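PDB 3SC6: dTDP-4-dehydrorhamnose reductase from Bacillus anthracis, which catalyses the NADPH-dependent reduction of dTDP-4-dehydrorhamnose to dTDP-L-rhamnose, in the pathway that makes this activated sugar. Local coordinates for residues Phe221-Met233 with Pro271-Glu283. Residues are numbered along the deposited sequence; the frame is centred on the assembly and turned at random.
Sequences FEFAKKIFSYANM and PSWEEGLERFFIE
L277 fits as a knob into the hole formed by F223, K226, I227 and Y230, joining helices 221-231 and 273-283, whose axes cross at -41° and approach to 10.7 Å. With CG anti to the backbone N (chi1 -180°), L277 sends CD2 to 3.9 Å from I227 CG1 and 4.0 Å from F223 CE1. I227 CG1 also lies over one face of the F223 ring, while its other branch, CG2, meets the edge of the F281 ring, 3.9 Å from CZ.

Aromatic groups extend this apolar seam both ways. The F223 and W273 rings meet obliquely, planes 60° apart, with F223 CD1 3.6 Å from W273 CZ3. At the other end, Y230 CB makes an off-centre CH-pi contact with the F281 ring.

Polar groups line one margin. The K226 chain, bent at chi3, passes W273 CH2 with its CD and brings NZ to 3.4 Å from E274 OE2, a salt bridge. Nearby, Y230 OH lies 3.3 Å from E278 OE2.

The pair belongs to the C-terminal part of this Rossmann-type reductase. Helix 164-172 touches F223, F228 and F280, strand 236-240 packs against F221 and F228, and R279 bridges to D193 of helix 191-202.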
ATOM      1  N   PHE A 221      -5.678  14.543  11.751  1.00 69.79           N
ATOM      2  CA  PHE A 221      -6.277  15.818  12.119  1.00 71.50           C
ATOM      3  C   PHE A 221      -5.988  16.900  11.067  1.00 71.88           C
ATOM      4  O   PHE A 221      -6.921  17.472  10.499  1.00 71.98           O
ATOM      5  CB  PHE A 221      -5.769  16.222  13.504  1.00 73.22           C
ATOM      6  CG  PHE A 221      -6.282  17.542  13.989  1.00 75.39           C
ATOM      7  CD1 PHE A 221      -7.520  17.635  14.599  1.00 77.62           C
ATOM      8  CD2 PHE A 221      -5.495  18.680  13.897  1.00 77.53           C
ATOM      9  CE1 PHE A 221      -7.989  18.848  15.064  1.00 79.48           C
ATOM     10  CE2 PHE A 221      -5.953  19.894  14.367  1.00 79.95           C
ATOM     11  CZ  PHE A 221      -7.205  19.979  14.952  1.00 80.75           C
ATOM     12  N   GLU A 222      -4.709  17.176  10.807  1.00 72.05           N
ATOM     13  CA  GLU A 222      -4.328  18.190   9.809  1.00 72.92           C
ATOM     14  C   GLU A 222      -4.805  17.770   8.428  1.00 71.55           C
ATOM     15  O   GLU A 222      -5.178  18.604   7.599  1.00 71.58           O
ATOM     16  CB  GLU A 222      -2.814  18.386   9.773  1.00 73.58           C
ATOM     17  CG  GLU A 222      -2.212  18.910  11.056  1.00 77.14           C
ATOM     18  CD  GLU A 222      -0.700  19.044  10.978  1.00 80.33           C
ATOM     19  OE1 GLU A 222      -0.108  18.641   9.949  1.00 77.82           O
ATOM     20  OE2 GLU A 222      -0.101  19.543  11.956  1.00 85.09           O
ATOM     21  N   PHE A 223      -4.769  16.466   8.185  1.00 70.27           N
ATOM     22  CA  PHE A 223      -5.197  15.904   6.919  1.00 69.35           C
ATOM     23  C   PHE A 223      -6.695  16.137   6.795  1.00 69.45           C
ATOM     24  O   PHE A 223      -7.175  16.582   5.754  1.00 69.49           O
ATOM     25  CB  PHE A 223      -4.808  14.418   6.858  1.00 68.38           C
ATOM     26  CG  PHE A 223      -5.192  13.724   5.584  1.00 67.05           C
ATOM     27  CD1 PHE A 223      -4.514  13.992   4.411  1.00 67.39           C
ATOM     28  CD2 PHE A 223      -6.125  12.709   5.586  1.00 66.79           C
ATOM     29  CE1 PHE A 223      -4.834  13.340   3.246  1.00 66.69           C
ATOM     30  CE2 PHE A 223      -6.437  12.042   4.422  1.00 66.66           C
ATOM     31  CZ  PHE A 223      -5.791  12.358   3.253  1.00 66.43           C
ATOM     32  N   ALA A 224      -7.421  15.878   7.878  1.00 69.33           N
ATOM     33  CA  ALA A 224      -8.863  16.070   7.895  1.00 69.44           C
ATOM     34  C   ALA A 224      -9.195  17.514   7.527  1.00 70.55           C
ATOM     35  O   ALA A 224      -9.998  17.754   6.628  1.00 70.15           O
ATOM     36  CB  ALA A 224      -9.433  15.720   9.258  1.00 69.35           C
ATOM     37  N   LYS A 225      -8.570  18.475   8.214  1.00 71.87           N
ATOM     38  CA  LYS A 225      -8.818  19.893   7.930  1.00 73.65           C
ATOM     39  C   LYS A 225      -8.628  20.231   6.469  1.00 73.90           C
ATOM     40  O   LYS A 225      -9.500  20.834   5.843  1.00 74.95           O
ATOM     41  CB  LYS A 225      -7.890  20.824   8.721  1.00 74.72           C
ATOM     42  CG  LYS A 225      -8.045  20.852  10.224  1.00 75.80           C
ATOM     43  CD  LYS A 225      -7.049  21.867  10.800  1.00 77.60           C
ATOM     44  CE  LYS A 225      -7.161  22.017  12.302  1.00 78.40           C
ATOM     45  NZ  LYS A 225      -8.493  22.517  12.732  1.00 79.39           N
ATOM     46  N   LYS A 226      -7.480  19.845   5.928  1.00 73.65           N
ATOM     47  CA  LYS A 226      -7.185  20.135   4.538  1.00 74.43           C
ATOM     48  C   LYS A 226      -8.113  19.417   3.542  1.00 74.01           C
ATOM     49  O   LYS A 226      -8.243  19.853   2.398  1.00 74.82           O
ATOM     50  CB  LYS A 226      -5.691  19.958   4.249  1.00 74.34           C
ATOM     51  CG  LYS A 226      -5.294  20.314   2.828  1.00 74.93           C
ATOM     52  CD  LYS A 226      -3.785  20.392   2.653  1.00 75.37           C
ATOM     53  CE  LYS A 226      -3.188  21.526   3.509  1.00 76.34           C
ATOM     54  NZ  LYS A 226      -1.713  21.651   3.352  1.00 78.18           N
ATOM     55  N   ILE A 227      -8.760  18.334   3.966  1.00 73.12           N
ATOM     56  CA  ILE A 227      -9.680  17.636   3.074  1.00 72.72           C
ATOM     57  C   ILE A 227     -10.891  18.548   2.903  1.00 74.26           C
ATOM     58  O   ILE A 227     -11.414  18.700   1.798  1.00 74.40           O
ATOM     59  CB  ILE A 227     -10.124  16.258   3.605  1.00 71.61           C
ATOM     60  CG1 ILE A 227      -8.935  15.297   3.641  1.00 70.32           C
ATOM     61  CG2 ILE A 227     -11.178  15.654   2.694  1.00 70.62           C
ATOM     62  CD1 ILE A 227      -9.278  13.910   4.141  1.00 69.10           C
ATOM     63  N   PHE A 228     -11.316  19.173   4.002  1.00 75.49           N
ATOM     64  CA  PHE A 228     -12.460  20.076   3.966  1.00 77.55           C
ATOM     65  C   PHE A 228     -12.068  21.385   3.300  1.00 79.62           C
ATOM     66  O   PHE A 228     -12.916  22.087   2.761  1.00 80.77           O
ATOM     67  CB  PHE A 228     -13.020  20.353   5.365  1.00 77.99           C
ATOM     68  CG  PHE A 228     -13.453  19.118   6.099  1.00 76.63           C
ATOM     69  CD1 PHE A 228     -14.276  18.193   5.489  1.00 76.48           C
ATOM     70  CD2 PHE A 228     -13.094  18.917   7.418  1.00 77.22           C
ATOM     71  CE1 PHE A 228     -14.684  17.057   6.158  1.00 75.86           C
ATOM     72  CE2 PHE A 228     -13.511  17.788   8.099  1.00 76.78           C
ATOM     73  CZ  PHE A 228     -14.309  16.857   7.466  1.00 75.96           C
ATOM     74  N   SER A 229     -10.780  21.714   3.351  1.00 80.84           N
ATOM     75  CA  SER A 229     -10.286  22.937   2.738  1.00 83.26           C
ATOM     76  C   SER A 229     -10.527  22.850   1.232  1.00 84.43           C
ATOM     77  O   SER A 229     -11.095  23.769   0.641  1.00 85.96           O
ATOM     78  CB  SER A 229      -8.801  23.135   3.037  1.00 83.29           C
ATOM     79  OG  SER A 229      -8.318  24.329   2.447  1.00 85.30           O
ATOM     80  N   TYR A 230     -10.095  21.747   0.612  1.00 84.27           N
ATOM     81  CA  TYR A 230     -10.295  21.567  -0.831  1.00 85.53           C
ATOM     82  C   TYR A 230     -11.750  21.250  -1.146  1.00 86.08           C
ATOM     83  O   TYR A 230     -12.250  21.613  -2.210  1.00 87.56           O
ATOM     84  CB  TYR A 230      -9.390  20.484  -1.432  1.00 84.30           C
ATOM     85  CG  TYR A 230      -7.908  20.791  -1.398  1.00 86.10           C
ATOM     86  CD1 TYR A 230      -7.339  21.631  -2.348  1.00 89.56           C
ATOM     87  CD2 TYR A 230      -7.066  20.180  -0.482  1.00 86.37           C
ATOM     88  CE1 TYR A 230      -5.986  21.905  -2.343  1.00 90.48           C
ATOM     89  CE2 TYR A 230      -5.705  20.442  -0.477  1.00 86.89           C
ATOM     90  CZ  TYR A 230      -5.173  21.305  -1.408  1.00 88.76           C
ATOM     91  OH  TYR A 230      -3.823  21.565  -1.404  1.00 88.92           O
ATOM     92  N   ALA A 231     -12.426  20.564  -0.227  1.00 85.40           N
ATOM     93  CA  ALA A 231     -13.827  20.216  -0.423  1.00 86.12           C
ATOM     94  C   ALA A 231     -14.686  21.472  -0.260  1.00 88.45           C
ATOM     95  O   ALA A 231     -15.839  21.511  -0.695  1.00 89.17           O
ATOM     96  CB  ALA A 231     -14.249  19.151   0.567  1.00 84.72           C
ATOM     97  N   ASN A 232     -14.106  22.493   0.369  1.00 89.60           N
ATOM     98  CA  ASN A 232     -14.777  23.766   0.608  1.00 91.71           C
ATOM     99  C   ASN A 232     -16.034  23.536   1.452  1.00 91.84           C
ATOM    100  O   ASN A 232     -17.135  23.961   1.093  1.00 93.46           O
ATOM    101  CB  ASN A 232     -15.102  24.466  -0.723  1.00 93.57           C
ATOM    102  CG  ASN A 232     -15.709  25.853  -0.533  1.00 96.39           C
ATOM    103  OD1 ASN A 232     -15.833  26.348   0.587  1.00 96.41           O
ATOM    104  ND2 ASN A 232     -16.068  26.494  -1.640  1.00 99.53           N
ATOM    105  N   MET A 233     -15.852  22.835   2.569  1.00 90.50           N
ATOM    106  CA  MET A 233     -16.939  22.531   3.494  1.00 90.43           C
ATOM    107  C   MET A 233     -16.594  23.144   4.850  1.00 90.82           C
ATOM    108  O   MET A 233     -15.515  22.906   5.390  1.00 89.40           O
ATOM    109  CB  MET A 233     -17.138  21.014   3.637  1.00 88.93           C
ATOM    110  CG  MET A 233     -17.416  20.279   2.324  1.00 88.18           C
ATOM    111  SD  MET A 233     -17.699  18.498   2.525  1.00 85.53           S
ATOM    112  CE  MET A 233     -18.693  18.121   1.093  1.00 85.59           C
ATOM    113  N   PRO A 271       5.090  13.403  -5.256  1.00 67.76           N
ATOM    114  CA  PRO A 271       4.485  14.686  -4.935  1.00 68.18           C
ATOM    115  C   PRO A 271       4.165  14.713  -3.445  1.00 67.33           C
ATOM    116  O   PRO A 271       4.203  13.667  -2.793  1.00 65.83           O
ATOM    117  CB  PRO A 271       3.186  14.689  -5.753  1.00 68.22           C
ATOM    118  CG  PRO A 271       3.353  13.623  -6.780  1.00 68.02           C
ATOM    119  CD  PRO A 271       4.262  12.609  -6.182  1.00 67.32           C
ATOM    120  N   SER A 272       3.859  15.887  -2.905  1.00 67.92           N
ATOM    121  CA  SER A 272       3.532  15.996  -1.488  1.00 66.88           C
ATOM    122  C   SER A 272       2.142  15.408  -1.274  1.00 65.43           C
ATOM    123  O   SER A 272       1.345  15.349  -2.207  1.00 64.96           O
ATOM    124  CB  SER A 272       3.562  17.452  -1.042  1.00 68.19           C
ATOM    125  OG  SER A 272       2.620  18.210  -1.773  1.00 68.94           O
ATOM    126  N   TRP A 273       1.858  14.962  -0.053  1.00 64.75           N
ATOM    127  CA  TRP A 273       0.552  14.382   0.257  1.00 63.85           C
ATOM    128  C   TRP A 273      -0.511  15.428  -0.024  1.00 65.56           C
ATOM    129  O   TRP A 273      -1.618  15.117  -0.465  1.00 65.15           O
ATOM    130  CB  TRP A 273       0.471  13.941   1.722  1.00 63.18           C
ATOM    131  CG  TRP A 273       0.635  15.060   2.717  1.00 62.61           C
ATOM    132  CD1 TRP A 273       1.795  15.479   3.302  1.00 63.00           C
ATOM    133  CD2 TRP A 273      -0.399  15.901   3.236  1.00 61.36           C
ATOM    134  NE1 TRP A 273       1.547  16.526   4.154  1.00 62.12           N
ATOM    135  CE2 TRP A 273       0.207  16.805   4.132  1.00 62.07           C
ATOM    136  CE3 TRP A 273      -1.780  15.981   3.027  1.00 60.74           C
ATOM    137  CZ2 TRP A 273      -0.521  17.772   4.821  1.00 62.39           C
ATOM    138  CZ3 TRP A 273      -2.499  16.941   3.712  1.00 60.72           C
ATOM    139  CH2 TRP A 273      -1.869  17.823   4.598  1.00 61.36           C
ATOM    140  N   GLU A 274      -0.139  16.674   0.236  1.00 67.92           N
ATOM    141  CA  GLU A 274      -0.998  17.825   0.037  1.00 70.07           C
ATOM    142  C   GLU A 274      -1.346  17.915  -1.437  1.00 70.13           C
ATOM    143  O   GLU A 274      -2.495  18.134  -1.814  1.00 70.20           O
ATOM    144  CB  GLU A 274      -0.237  19.080   0.466  1.00 72.23           C
ATOM    145  CG  GLU A 274       0.216  19.032   1.918  1.00 74.72           C
ATOM    146  CD  GLU A 274       1.054  20.218   2.332  1.00 80.40           C
ATOM    147  OE1 GLU A 274       1.353  21.076   1.472  1.00 86.08           O
ATOM    148  OE2 GLU A 274       1.435  20.279   3.521  1.00 81.57           O
ATOM    149  N   GLU A 275      -0.324  17.725  -2.261  1.00 70.30           N
ATOM    150  CA  GLU A 275      -0.453  17.774  -3.706  1.00 71.10           C
ATOM    151  C   GLU A 275      -1.083  16.489  -4.254  1.00 69.71           C
ATOM    152  O   GLU A 275      -1.758  16.507  -5.283  1.00 69.86           O
ATOM    153  CB  GLU A 275       0.926  18.026  -4.307  1.00 71.65           C
ATOM    154  CG  GLU A 275       0.972  18.146  -5.797  1.00 73.66           C
ATOM    155  CD  GLU A 275       2.368  18.462  -6.286  1.00 76.74           C
ATOM    156  OE1 GLU A 275       2.557  18.568  -7.515  1.00 79.86           O
ATOM    157  OE2 GLU A 275       3.275  18.612  -5.435  1.00 76.44           O
ATOM    158  N   GLY A 276      -0.859  15.374  -3.562  1.00 68.49           N
ATOM    159  CA  GLY A 276      -1.416  14.090  -3.977  1.00 67.49           C
ATOM    160  C   GLY A 276      -2.920  14.093  -3.781  1.00 67.64           C
ATOM    161  O   GLY A 276      -3.662  13.475  -4.549  1.00 67.31           O
ATOM    162  N   LEU A 277      -3.361  14.800  -2.743  1.00 68.23           N
ATOM    163  CA  LEU A 277      -4.775  14.916  -2.412  1.00 68.77           C
ATOM    164  C   LEU A 277      -5.505  15.797  -3.426  1.00 70.90           C
ATOM    165  O   LEU A 277      -6.689  15.600  -3.683  1.00 70.50           O
ATOM    166  CB  LEU A 277      -4.933  15.498  -1.004  1.00 68.89           C
ATOM    167  CG  LEU A 277      -6.351  15.696  -0.460  1.00 68.12           C
ATOM    168  CD1 LEU A 277      -7.138  14.392  -0.460  1.00 65.70           C
ATOM    169  CD2 LEU A 277      -6.291  16.281   0.939  1.00 66.95           C
ATOM    170  N   GLU A 278      -4.803  16.770  -4.001  1.00 73.21           N
ATOM    171  CA  GLU A 278      -5.421  17.652  -4.980  1.00 76.23           C
ATOM    172  C   GLU A 278      -5.915  16.867  -6.175  1.00 76.72           C
ATOM    173  O   GLU A 278      -7.085  16.958  -6.549  1.00 77.60           O
ATOM    174  CB  GLU A 278      -4.441  18.705  -5.507  1.00 78.12           C
ATOM    175  CG  GLU A 278      -3.866  19.657  -4.484  1.00 81.01           C
ATOM    176  CD  GLU A 278      -2.939  20.684  -5.120  1.00 85.16           C
ATOM    177  OE1 GLU A 278      -2.831  20.702  -6.368  1.00 85.44           O
ATOM    178  OE2 GLU A 278      -2.328  21.482  -4.378  1.00 88.92           O
ATOM    179  N   ARG A 279      -5.019  16.077  -6.762  1.00 76.72           N
ATOM    180  CA  ARG A 279      -5.364  15.285  -7.939  1.00 77.50           C
ATOM    181  C   ARG A 279      -6.457  14.247  -7.645  1.00 76.52           C
ATOM    182  O   ARG A 279      -7.055  13.694  -8.567  1.00 77.11           O
ATOM    183  CB  ARG A 279      -4.094  14.718  -8.614  1.00 77.30           C
ATOM    184  CG  ARG A 279      -4.346  14.027  -9.955  1.00 79.41           C
ATOM    185  CD  ARG A 279      -3.044  13.778 -10.747  1.00 80.42           C
ATOM    186  NE  ARG A 279      -2.080  12.844 -10.166  1.00 79.32           N
ATOM    187  CZ  ARG A 279      -1.990  11.551 -10.486  1.00 79.17           C
ATOM    188  NH1 ARG A 279      -1.066  10.789  -9.912  1.00 78.16           N
ATOM    189  NH2 ARG A 279      -2.802  11.016 -11.393  1.00 79.02           N
ATOM    190  N   PHE A 280      -6.729  14.006  -6.363  1.00 75.52           N
ATOM    191  CA  PHE A 280      -7.771  13.063  -5.974  1.00 74.86           C
ATOM    192  C   PHE A 280      -9.133  13.656  -6.310  1.00 76.67           C
ATOM    193  O   PHE A 280      -9.965  12.999  -6.934  1.00 77.03           O
ATOM    194  CB  PHE A 280      -7.718  12.741  -4.485  1.00 73.50           C
ATOM    195  CG  PHE A 280      -8.866  11.903  -4.023  1.00 73.00           C
ATOM    196  CD1 PHE A 280      -8.813  10.526  -4.093  1.00 73.08           C
ATOM    197  CD2 PHE A 280     -10.015  12.503  -3.528  1.00 74.13           C
ATOM    198  CE1 PHE A 280      -9.884   9.756  -3.675  1.00 73.64           C
ATOM    199  CE2 PHE A 280     -11.087  11.742  -3.107  1.00 74.42           C
ATOM    200  CZ  PHE A 280     -11.022  10.365  -3.179  1.00 74.12           C
ATOM    201  N   PHE A 281      -9.365  14.895  -5.879  1.00 78.05           N
ATOM    202  CA  PHE A 281     -10.635  15.566  -6.155  1.00 80.17           C
ATOM    203  C   PHE A 281     -10.788  15.841  -7.643  1.00 81.69           C
ATOM    204  O   PHE A 281     -11.879  15.710  -8.193  1.00 83.17           O
ATOM    205  CB  PHE A 281     -10.765  16.886  -5.381  1.00 81.26           C
ATOM    206  CG  PHE A 281     -10.812  16.724  -3.884  1.00 80.97           C
ATOM    207  CD1 PHE A 281     -12.026  16.533  -3.235  1.00 81.82           C
ATOM    208  CD2 PHE A 281      -9.658  16.792  -3.121  1.00 80.35           C
ATOM    209  CE1 PHE A 281     -12.082  16.394  -1.860  1.00 81.14           C
ATOM    210  CE2 PHE A 281      -9.709  16.654  -1.743  1.00 78.96           C
ATOM    211  CZ  PHE A 281     -10.921  16.454  -1.113  1.00 79.79           C
ATOM    212  N   ILE A 282      -9.688  16.220  -8.290  1.00 82.21           N
ATOM    213  CA  ILE A 282      -9.696  16.517  -9.725  1.00 83.91           C
ATOM    214  C   ILE A 282     -10.163  15.331 -10.560  1.00 84.24           C
ATOM    215  O   ILE A 282     -10.966  15.488 -11.483  1.00 85.64           O
ATOM    216  CB  ILE A 282      -8.296  16.949 -10.230  1.00 83.87           C
ATOM    217  CG1 ILE A 282      -7.849  18.241  -9.541  1.00 84.08           C
ATOM    218  CG2 ILE A 282      -8.324  17.177 -11.729  1.00 85.05           C
ATOM    219  CD1 ILE A 282      -6.480  18.726  -9.983  1.00 84.40           C
ATOM    220  N   GLU A 283      -9.671  14.144 -10.219  1.00 83.00           N
ATOM    221  CA  GLU A 283     -10.027  12.926 -10.943  1.00 83.54           C
ATOM    222  C   GLU A 283     -11.363  12.289 -10.531  1.00 84.18           C
ATOM    223  O   GLU A 283     -11.991  11.603 -11.337  1.00 85.13           O
ATOM    224  CB  GLU A 283      -8.889  11.907 -10.828  1.00 81.72           C
ATOM    225  CG  GLU A 283      -7.577  12.396 -11.438  1.00 81.68           C
ATOM    226  CD  GLU A 283      -6.444  11.393 -11.308  1.00 80.39           C
ATOM    227  OE1 GLU A 283      -6.632  10.349 -10.654  1.00 78.57           O
ATOM    228  OE2 GLU A 283      -5.355  11.659 -11.857  1.00 81.75           O
TER